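Local coordinates for protein EchA16_2 (PDB 3QYR) that probably catalyses the reversible addition of water to 2-enoyl-CoA thioesters, as a mycobacterial member of the enoyl-CoA hydratase (crotonase) family, at residues A[56-61]-A[92-97]; A[121-126]-A[159-164]; A[133-138]-A[221-226]; A[46-51]-A[88-93]. One frame throughout, in Å; residues are numbered along the deposited sequence.

How the interactions relate
Along the chain the segments run 46-51, 56-61, 88-97, 121-126, 133-138, 159-164 and 221-226. Interactions 1 and 4 share Lys92 and Pro93 and touch directly, Val56 CG2 lying 3.7 Å from Ala47 CB; interaction 4 packs the end of helix 34-49 on the loop that enters strand 94-98, and interaction 1 pairs that strand with 55-60 inside the six-stranded sheet. Interaction 2 belongs to a separate three-stranded sheet, its centre about 18 Å from that of interaction 1. Interaction 3, its centre about 21 Å from that of interaction 2, joins a bound-diol pocket to the long C-terminal helix. Segments of interactions 2 and 3 alternate along the chain without touching, within one crotonase-type domain.

Interaction 1: residues A[56-61]-A[92-97]; sequences VIITGA and KPVIGA
Val56 and Val94 lie side by side and point the same way on two adjacent parallel strands, Val56 CB being 4.1 Å from Val94 CG2. The backbones hold them in register. Val56 N donates to Pro93 O at 3.1 Å, Val56 O receives Ile95 N at 2.9 Å, Ile58 N gives to Ile95 O, and Ala97 N reaches Ile58 O at 2.8 Å, almost on the line of that carbonyl. The strand axes diverge by 25°, the usual twist of a sheet.

Beta-branched residues dominate because they suit extended backbone and give each face an apolar surface. Ile58 presents CG2 to Val94 CG1 at 3.9 Å, the two side chains meeting at a slant. Its chi1 of 76° sets Ile58 CG1 between the backbone N and carbonyl carbon, where it rests beside Gly96 CA, the bare backbone giving the isoleucine branch a flat bed. On the other face Ile57 CG2 lies 4.3 Å from Ala97 CB. Thr59 adds a side-chain bond: its OG1, turned anti to the backbone N (chi1 -167°), gives its proton to Ala97 O at 2.8 Å, so a buried hydroxyl continues the pairing near its C-terminal end.

Farther out, Asp114 OD2 receives Val94 N. Strand 55-60 is hydrogen-bonded on its other edge to strand 18-23, so this pair lies within the main parallel run of the crotonase core. Helix 34-49 covers the Val56 and Ile58 face with Phe40 and Leu44, while helix 182-195 packs on Ile57, Ile95 and Ala97 from the other side.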
# COMPACT_ATOMS: atom_id res chain seq x y z
N VAL A 56 23.82 -5.12 19.47
CA VAL A 56 23.51 -6.45 20.02
C VAL A 56 23.92 -7.52 19.00
O VAL A 56 23.73 -7.33 17.80
CB VAL A 56 22.01 -6.61 20.35
CG1 VAL A 56 21.68 -8.07 20.68
CG2 VAL A 56 21.60 -5.69 21.50
N ILE A 57 24.50 -8.61 19.48
CA ILE A 57 24.84 -9.75 18.63
C ILE A 57 24.09 -10.94 19.20
O ILE A 57 24.21 -11.18 20.39
CB ILE A 57 26.36 -10.10 18.66
CG1 ILE A 57 27.20 -9.02 17.96
CG2 ILE A 57 26.62 -11.48 18.04
CD1 ILE A 57 28.72 -9.23 18.07
N ILE A 58 23.36 -11.70 18.38
CA ILE A 58 22.75 -12.92 18.87
C ILE A 58 23.40 -14.09 18.18
O ILE A 58 23.80 -13.98 17.03
CB ILE A 58 21.19 -12.95 18.75
CG1 ILE A 58 20.70 -13.20 17.32
CG2 ILE A 58 20.57 -11.67 19.37
CD1 ILE A 58 19.13 -13.31 17.24
N THR A 59 23.57 -15.18 18.92
CA THR A 59 24.23 -16.38 18.41
C THR A 59 23.79 -17.54 19.28
O THR A 59 23.04 -17.33 20.25
CB THR A 59 25.79 -16.26 18.44
OG1 THR A 59 26.38 -17.31 17.66
CG2 THR A 59 26.33 -16.31 19.85
N GLY A 60 24.28 -18.73 18.93
CA GLY A 60 23.95 -19.95 19.68
C GLY A 60 25.15 -20.77 20.13
O GLY A 60 26.25 -20.67 19.55
N ALA A 61 24.92 -21.59 21.14
CA ALA A 61 25.95 -22.50 21.66
C ALA A 61 26.08 -23.66 20.68
O ALA A 61 25.08 -24.31 20.33
CB ALA A 61 25.58 -22.98 23.03
N LYS A 92 18.54 -0.13 18.09
CA LYS A 92 19.94 -0.54 18.00
C LYS A 92 20.04 -1.78 17.10
O LYS A 92 19.17 -2.65 17.13
CB LYS A 92 20.49 -0.84 19.39
CG LYS A 92 20.41 0.36 20.35
CD LYS A 92 20.73 -0.00 21.79
CE LYS A 92 20.51 1.17 22.75
NZ LYS A 92 20.65 0.81 24.21
N PRO A 93 21.09 -1.86 16.28
CA PRO A 93 21.19 -2.95 15.34
C PRO A 93 21.45 -4.27 16.05
O PRO A 93 22.08 -4.28 17.11
CB PRO A 93 22.39 -2.56 14.49
CG PRO A 93 23.14 -1.68 15.30
CD PRO A 93 22.22 -0.96 16.18
N VAL A 94 20.92 -5.36 15.49
CA VAL A 94 21.07 -6.70 16.00
C VAL A 94 21.67 -7.51 14.85
O VAL A 94 21.09 -7.59 13.76
CB VAL A 94 19.73 -7.28 16.43
CG1 VAL A 94 19.91 -8.73 16.93
CG2 VAL A 94 19.09 -6.40 17.51
N ILE A 95 22.86 -8.05 15.11
CA ILE A 95 23.60 -8.84 14.15
C ILE A 95 23.41 -10.26 14.56
O ILE A 95 23.66 -10.60 15.71
CB ILE A 95 25.08 -8.54 14.27
CG1 ILE A 95 25.36 -7.08 13.93
CG2 ILE A 95 25.90 -9.53 13.40
CD1 ILE A 95 26.72 -6.59 14.42
N GLY A 96 22.97 -11.10 13.64
CA GLY A 96 22.85 -12.54 13.91
C GLY A 96 24.12 -13.28 13.48
O GLY A 96 24.48 -13.23 12.31
N ALA A 97 24.82 -13.91 14.42
CA ALA A 97 25.97 -14.76 14.09
C ALA A 97 25.51 -16.21 14.05
O ALA A 97 25.38 -16.86 15.08
CB ALA A 97 27.07 -14.59 15.11

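Interaction 2: residues A[121-126]-A[159-164]; sequences NARFAD and GDYLSA
Arg123 stacks on Tyr161 where strand 123-125 runs antiparallel to the short strand 162-163, the edge of the small three-stranded sheet of this crotonase fold. Phe124 and Leu162 form a hydrogen-bonded pair: Leu162 N reaches Phe124 O at 2.7 Å, and Phe124 N returns to Leu162 O at 2.9 Å.

The arginine side chain can be followed outward along the ring. CB passes close to Leu162 O and to Tyr161 CD1. The Arg123 chi1 of 52° places CG between the backbone N and the carbonyl carbon, turning Arg123 CG onto the tyrosine, 3.5 Å from Tyr161 CD1. From there the chain stays extended: CD lies over the ring face as a CH-pi contact, NE passes above Tyr161 CE1 and CZ, and Arg123 CZ sits 4.1 Å from the ring centroid. The guanidinium and ring planes are nearly parallel, 13° apart, so NH1 ends over Tyr161 CE2. This cation-pi stack suits a long, cationic residue and an aromatic one at an exposed surface, where the charged group probably remains accessible to solvent.

On the opposite face Phe124 and Leu162 turn inward, both meeting Ala167 of helix 164-170. Small Ala125 brings its CB to Tyr161 CD1 at 3.7 Å. At the far end Gly159, with positive phi after its helix, passes close to Asp126 O. Beside it, one water accepts from Asp126 N at 2.8 Å and donates to Asp160 O at 2.6 Å.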
# COMPACT_ATOMS: atom_id res chain seq x y z
N ASN A 121 29.32 -23.69 8.76
CA ASN A 121 28.38 -24.58 9.44
C ASN A 121 26.89 -24.23 9.44
O ASN A 121 26.07 -25.11 9.71
CB ASN A 121 28.76 -24.69 10.91
CG ASN A 121 29.27 -26.02 11.22
OD1 ASN A 121 28.48 -26.95 11.52
ND2 ASN A 121 30.62 -26.17 11.09
N ALA A 122 26.55 -22.98 9.18
CA ALA A 122 25.15 -22.55 9.19
C ALA A 122 24.39 -23.29 8.13
O ALA A 122 24.94 -23.69 7.10
CB ALA A 122 25.04 -21.07 8.96
N ARG A 123 23.13 -23.54 8.44
CA ARG A 123 22.18 -23.97 7.43
C ARG A 123 20.79 -23.59 7.92
O ARG A 123 20.61 -23.24 9.11
CB ARG A 123 22.31 -25.45 7.04
CG ARG A 123 22.31 -26.39 8.15
CD ARG A 123 22.71 -27.80 7.73
NE ARG A 123 22.80 -28.63 8.93
CZ ARG A 123 22.66 -29.96 8.98
NH1 ARG A 123 22.46 -30.67 7.87
NH2 ARG A 123 22.74 -30.58 10.15
N PHE A 124 19.84 -23.54 6.99
CA PHE A 124 18.55 -22.93 7.26
C PHE A 124 17.42 -23.78 6.70
O PHE A 124 17.52 -24.32 5.58
CB PHE A 124 18.48 -21.54 6.62
CG PHE A 124 19.59 -20.60 7.00
CD1 PHE A 124 20.76 -20.53 6.25
CD2 PHE A 124 19.44 -19.73 8.08
CE1 PHE A 124 21.78 -19.64 6.58
CE2 PHE A 124 20.43 -18.83 8.42
CZ PHE A 124 21.62 -18.78 7.66
N ALA A 125 16.32 -23.88 7.45
CA ALA A 125 15.21 -24.73 7.06
C ALA A 125 13.91 -24.35 7.68
O ALA A 125 13.88 -23.97 8.83
CB ALA A 125 15.54 -26.19 7.41
N ASP A 126 12.83 -24.51 6.92
CA ASP A 126 11.48 -24.31 7.44
C ASP A 126 10.67 -25.60 7.46
O ASP A 126 10.32 -26.12 6.40
CB ASP A 126 10.71 -23.28 6.59
CG ASP A 126 9.23 -23.16 7.01
OD1 ASP A 126 8.92 -23.55 8.16
OD2 ASP A 126 8.40 -22.69 6.19
N GLY A 159 10.76 -28.49 3.09
CA GLY A 159 11.44 -28.68 4.36
C GLY A 159 12.95 -28.91 4.24
O GLY A 159 13.60 -29.07 5.25
N ASP A 160 13.52 -28.87 3.04
CA ASP A 160 14.97 -29.09 2.87
C ASP A 160 15.87 -27.98 3.42
O ASP A 160 15.43 -26.84 3.58
CB ASP A 160 15.30 -29.32 1.37
CG ASP A 160 14.64 -30.57 0.83
OD1 ASP A 160 14.22 -31.39 1.66
OD2 ASP A 160 14.52 -30.74 -0.39
N TYR A 161 17.13 -28.32 3.68
CA TYR A 161 18.12 -27.40 4.22
C TYR A 161 18.74 -26.55 3.12
O TYR A 161 19.10 -27.06 2.05
CB TYR A 161 19.27 -28.16 4.90
CG TYR A 161 19.10 -28.47 6.38
CD1 TYR A 161 19.06 -27.44 7.33
CD2 TYR A 161 19.02 -29.80 6.83
CE1 TYR A 161 18.92 -27.72 8.68
CE2 TYR A 161 18.88 -30.09 8.17
CZ TYR A 161 18.83 -29.03 9.09
OH TYR A 161 18.70 -29.30 10.41
N LEU A 162 18.91 -25.26 3.42
CA LEU A 162 19.68 -24.34 2.63
C LEU A 162 21.05 -24.18 3.28
O LEU A 162 21.18 -23.84 4.47
CB LEU A 162 18.97 -23.00 2.58
CG LEU A 162 19.59 -21.92 1.69
CD1 LEU A 162 19.38 -22.30 0.22
CD2 LEU A 162 19.00 -20.55 2.08
N SER A 163 22.08 -24.46 2.48
CA SER A 163 23.46 -24.40 2.93
C SER A 163 23.88 -22.92 3.09
O SER A 163 23.18 -22.01 2.60
CB SER A 163 24.38 -25.10 1.92
OG SER A 163 24.48 -24.33 0.75
N ALA A 164 25.00 -22.71 3.78
CA ALA A 164 25.55 -21.38 3.99
C ALA A 164 25.93 -20.75 2.66
O ALA A 164 25.66 -19.57 2.41
CB ALA A 164 26.76 -21.44 4.92
O HOH W 1 26.48 -24.94 4.98
O HOH W 2 13.30 -25.56 4.35

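Interaction 3: residues A[133-138]-A[221-226]; sequences LLPTWG and WQEAMA. With EDO (1,2-ethanediol), chain G.
A buried glutamate, Glu223, leaves the C-terminal half of the long helix 198-234 to meet the first turn of another: its OE1 accepts Gly138 N at 2.8 Å in a bent bond, 139° at the hydrogen, through the lone pair on the side of its second oxygen. Gly138 is the N-cap residue of helix 139-147, and OE2 takes Ser140 OG in that same first turn. The positive end of the helix dipole would probably stabilise a negative carboxylate here. Glu223 spans the gap because CG stands anti to the backbone N (chi1 174°) and the chain continues extended, passing close to Pro135 O, which is 3.1 Å from Glu223 CG. Glycine suits position 138, where phi is positive.

A water donates to both Pro135 O at 2.7 Å and Glu223 O at 2.8 Å, serving a loop carbonyl and a helical one. In this crotonase-fold subunit the long C-terminal helix packs beside the loop, and Leu134 CD2 rests 4.2 Å from Ala226 CB. A neighbouring subunit packs here too, its Ala203 on Leu134 and its Leu204 on Pro135.

The other side of the loop lines a pocket holding 1,2-ethanediol, probably from the crystallisation liquor. Thr136 N donates to its O1 at 2.7 Å, and Glu108 and His128 bond it as well. The C1 atom lies 3.5 Å above the Trp137 ring, whose NE1 donates to Ser84 O.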
# COMPACT_ATOMS: atom_id res chain seq x y z
N LEU A 133 2.09 -27.06 10.71
CA LEU A 133 1.75 -25.85 11.43
C LEU A 133 2.01 -24.68 10.50
O LEU A 133 2.77 -24.82 9.54
CB LEU A 133 2.63 -25.71 12.66
CG LEU A 133 2.43 -26.73 13.78
CD1 LEU A 133 3.44 -26.44 14.88
CD2 LEU A 133 0.98 -26.75 14.32
N LEU A 134 1.39 -23.54 10.76
CA LEU A 134 1.67 -22.36 9.99
C LEU A 134 2.43 -21.43 10.88
O LEU A 134 2.34 -21.54 12.09
CB LEU A 134 0.40 -21.72 9.47
CG LEU A 134 0.05 -22.13 8.04
CD1 LEU A 134 -0.10 -23.62 7.90
CD2 LEU A 134 -1.23 -21.42 7.58
N PRO A 135 3.24 -20.54 10.30
CA PRO A 135 4.10 -19.62 11.03
C PRO A 135 3.39 -18.35 11.53
O PRO A 135 2.47 -17.86 10.86
CB PRO A 135 5.13 -19.23 9.98
CG PRO A 135 4.40 -19.29 8.74
CD PRO A 135 3.54 -20.52 8.86
N THR A 136 3.86 -17.82 12.67
CA THR A 136 3.33 -16.61 13.28
C THR A 136 4.41 -15.61 13.71
O THR A 136 4.09 -14.56 14.33
CB THR A 136 2.50 -16.97 14.52
OG1 THR A 136 3.25 -17.87 15.36
CG2 THR A 136 1.20 -17.61 14.12
N TRP A 137 5.67 -15.92 13.38
CA TRP A 137 6.79 -15.02 13.65
C TRP A 137 7.39 -14.43 12.37
O TRP A 137 8.60 -14.14 12.30
CB TRP A 137 7.86 -15.75 14.45
CG TRP A 137 7.58 -15.97 15.88
CD1 TRP A 137 6.43 -15.71 16.54
CD2 TRP A 137 8.48 -16.55 16.83
NE1 TRP A 137 6.55 -16.07 17.86
CE2 TRP A 137 7.81 -16.59 18.06
CE3 TRP A 137 9.79 -17.03 16.76
CZ2 TRP A 137 8.41 -17.11 19.22
CZ3 TRP A 137 10.38 -17.55 17.90
CH2 TRP A 137 9.69 -17.58 19.12
N GLY A 138 6.56 -14.26 11.34
CA GLY A 138 6.96 -13.55 10.14
C GLY A 138 7.71 -14.30 9.06
O GLY A 138 8.12 -13.71 8.07
N TRP A 221 -0.20 -9.19 9.18
CA TRP A 221 -1.61 -9.40 9.52
C TRP A 221 -2.21 -10.64 8.79
O TRP A 221 -2.86 -11.49 9.39
CB TRP A 221 -2.45 -8.13 9.25
CG TRP A 221 -3.89 -8.32 9.58
CD1 TRP A 221 -4.91 -8.58 8.72
CD2 TRP A 221 -4.46 -8.33 10.88
NE1 TRP A 221 -6.12 -8.74 9.41
CE2 TRP A 221 -5.84 -8.60 10.75
CE3 TRP A 221 -3.93 -8.13 12.16
CZ2 TRP A 221 -6.69 -8.69 11.84
CZ3 TRP A 221 -4.79 -8.21 13.25
CH2 TRP A 221 -6.14 -8.50 13.08
N GLN A 222 -1.96 -10.76 7.50
CA GLN A 222 -2.45 -11.89 6.74
C GLN A 222 -1.81 -13.21 7.20
O GLN A 222 -2.50 -14.22 7.31
CB GLN A 222 -2.24 -11.59 5.26
CG GLN A 222 -2.09 -12.79 4.35
CD GLN A 222 -3.24 -13.77 4.43
OE1 GLN A 222 -3.01 -15.00 4.46
NE2 GLN A 222 -4.49 -13.23 4.48
N GLU A 223 -0.52 -13.20 7.52
CA GLU A 223 0.11 -14.35 8.15
C GLU A 223 -0.64 -14.75 9.40
O GLU A 223 -0.93 -15.92 9.58
CB GLU A 223 1.57 -14.07 8.48
CG GLU A 223 2.20 -15.19 9.27
CD GLU A 223 3.64 -14.94 9.61
OE1 GLU A 223 3.86 -14.30 10.66
OE2 GLU A 223 4.53 -15.41 8.84
N ALA A 224 -0.96 -13.77 10.27
CA ALA A 224 -1.64 -14.07 11.54
C ALA A 224 -3.03 -14.61 11.26
O ALA A 224 -3.39 -15.64 11.82
CB ALA A 224 -1.70 -12.88 12.49
N MET A 225 -3.79 -13.97 10.37
CA MET A 225 -5.15 -14.49 10.04
C MET A 225 -5.11 -15.89 9.47
O MET A 225 -5.94 -16.73 9.85
CB MET A 225 -5.88 -13.57 9.07
CG MET A 225 -6.29 -12.18 9.64
SD MET A 225 -7.33 -12.20 11.15
CE MET A 225 -6.02 -12.34 12.44
N ALA A 226 -4.16 -16.17 8.59
CA ALA A 226 -3.99 -17.53 8.05
C ALA A 226 -3.76 -18.57 9.16
O ALA A 226 -4.30 -19.69 9.09
CB ALA A 226 -2.84 -17.58 7.03
C1 EDO G . 6.43 -19.16 14.81
O1 EDO G . 5.96 -19.38 13.48
C2 EDO G . 6.97 -20.43 15.46
O2 EDO G . 6.57 -21.64 14.81
O HOH W 3 0.64 -18.19 8.97

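Interaction 4: residues A[46-51]-A[88-93]; sequences DAETDD and PALTKP
Glu48, on the last turn of helix 34-49, turns its carboxylate onto the backbone of Thr91. Thr91 N donates to Glu48 OE1 at 2.7 Å, coming from above the carboxylate plane by 43°, and Lys92 N adds a weak bond to the same oxygen. The other oxygen, Glu48 OE2, receives Thr91 OG1 at 2.5 Å, a length short enough to be doubtful in detail. A glutamate suits this place because one acidic group serves two successive amides and a hydroxyl in a loop lacking regular structure. Its chain is bent at chi2 (68°), which turns the carboxylate toward the Thr91 and Lys92 amides, while Glu48 CB slides past Leu90 CD2 at 3.4 Å.

Lys92 works in the reverse direction. Fully extended beyond CG, it carries NZ to the carbonyls at the C-terminal end of the helix. Lys92 NZ donates to Ala47 O at 2.7 Å and weakly to Glu48 O at 3.0 Å; Val53 O is a further acceptor, and a water that accepts from Lys92 NZ at 2.9 Å donates to Asp51 OD1. The negative end of the helix dipole would be expected to stabilise the ammonium charge there. Asp50 OD1 takes Asp52 N and OD2 pairs with Arg19.

Next to the loop, Thr91 and Lys92 touch Arg202 of helix 198-234, and Pro93 meets Leu205 of that helix and Val55 of strand 55-60, so the contact lies where helix 34-49, the C-terminal helix and the central sheet converge.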
# COMPACT_ATOMS: atom_id res chain seq x y z
N ASP A 46 15.59 -5.19 27.32
CA ASP A 46 16.54 -4.50 28.19
C ASP A 46 17.65 -3.77 27.42
O ASP A 46 17.98 -2.64 27.74
CB ASP A 46 17.16 -5.50 29.20
CG ASP A 46 16.13 -6.10 30.16
OD1 ASP A 46 15.02 -5.53 30.24
OD2 ASP A 46 16.40 -7.14 30.82
N ALA A 47 18.21 -4.43 26.40
CA ALA A 47 19.30 -3.88 25.62
C ALA A 47 18.94 -2.52 25.00
O ALA A 47 19.76 -1.59 24.95
CB ALA A 47 19.74 -4.84 24.57
N GLU A 48 17.71 -2.40 24.55
CA GLU A 48 17.27 -1.12 24.01
C GLU A 48 17.32 -0.01 25.07
O GLU A 48 17.67 1.11 24.75
CB GLU A 48 15.86 -1.22 23.42
CG GLU A 48 15.31 0.08 22.76
CD GLU A 48 16.04 0.51 21.49
OE1 GLU A 48 16.73 -0.31 20.85
OE2 GLU A 48 15.88 1.68 21.10
N THR A 49 16.98 -0.31 26.32
CA THR A 49 16.97 0.71 27.36
C THR A 49 18.34 0.86 28.06
O THR A 49 18.55 1.79 28.80
CB THR A 49 15.80 0.50 28.42
OG1 THR A 49 15.80 -0.84 28.93
CG2 THR A 49 14.44 0.78 27.81
N ASP A 50 19.27 -0.06 27.84
CA ASP A 50 20.55 0.02 28.56
C ASP A 50 21.53 0.96 27.86
O ASP A 50 21.93 0.75 26.71
CB ASP A 50 21.16 -1.36 28.69
CG ASP A 50 22.31 -1.41 29.67
OD1 ASP A 50 23.15 -0.49 29.73
OD2 ASP A 50 22.39 -2.45 30.36
N ASP A 51 21.93 1.99 28.60
CA ASP A 51 22.81 3.04 28.08
C ASP A 51 24.27 2.56 27.86
O ASP A 51 25.06 3.25 27.21
CB ASP A 51 22.74 4.32 29.00
CG ASP A 51 21.58 5.28 28.62
OD1 ASP A 51 20.58 4.90 27.97
OD2 ASP A 51 21.69 6.47 28.97
N PRO A 88 10.71 -7.30 20.02
CA PRO A 88 10.42 -5.94 20.36
C PRO A 88 10.96 -4.89 19.39
O PRO A 88 11.84 -5.17 18.57
CB PRO A 88 11.12 -5.78 21.69
CG PRO A 88 12.21 -6.73 21.66
CD PRO A 88 11.71 -7.88 20.93
N ALA A 89 10.38 -3.69 19.50
CA ALA A 89 10.81 -2.53 18.76
C ALA A 89 12.15 -2.10 19.30
O ALA A 89 12.25 -1.63 20.43
CB ALA A 89 9.80 -1.39 18.92
N LEU A 90 13.18 -2.25 18.47
CA LEU A 90 14.52 -1.80 18.78
C LEU A 90 15.00 -0.73 17.80
O LEU A 90 14.63 -0.76 16.62
CB LEU A 90 15.49 -2.97 18.71
CG LEU A 90 15.16 -4.09 19.68
CD1 LEU A 90 16.25 -5.21 19.70
CD2 LEU A 90 14.95 -3.51 21.06
N THR A 91 15.85 0.18 18.30
CA THR A 91 16.55 1.18 17.48
C THR A 91 18.06 0.90 17.39
O THR A 91 18.77 1.62 16.70
CB THR A 91 16.36 2.65 18.00
OG1 THR A 91 17.08 2.83 19.24
CG2 THR A 91 14.87 3.02 18.21
N LYS A 92 18.54 -0.13 18.09
CA LYS A 92 19.94 -0.54 18.00
C LYS A 92 20.04 -1.78 17.10
O LYS A 92 19.17 -2.65 17.13
CB LYS A 92 20.49 -0.84 19.39
CG LYS A 92 20.41 0.36 20.35
CD LYS A 92 20.73 -0.00 21.79
CE LYS A 92 20.51 1.17 22.75
NZ LYS A 92 20.65 0.81 24.21
N PRO A 93 21.09 -1.86 16.28
CA PRO A 93 21.19 -2.95 15.34
C PRO A 93 21.45 -4.27 16.05
O PRO A 93 22.08 -4.28 17.11
CB PRO A 93 22.39 -2.56 14.49
CG PRO A 93 23.14 -1.68 15.30
CD PRO A 93 22.22 -0.96 16.18
O HOH W 4 19.89 3.21 25.56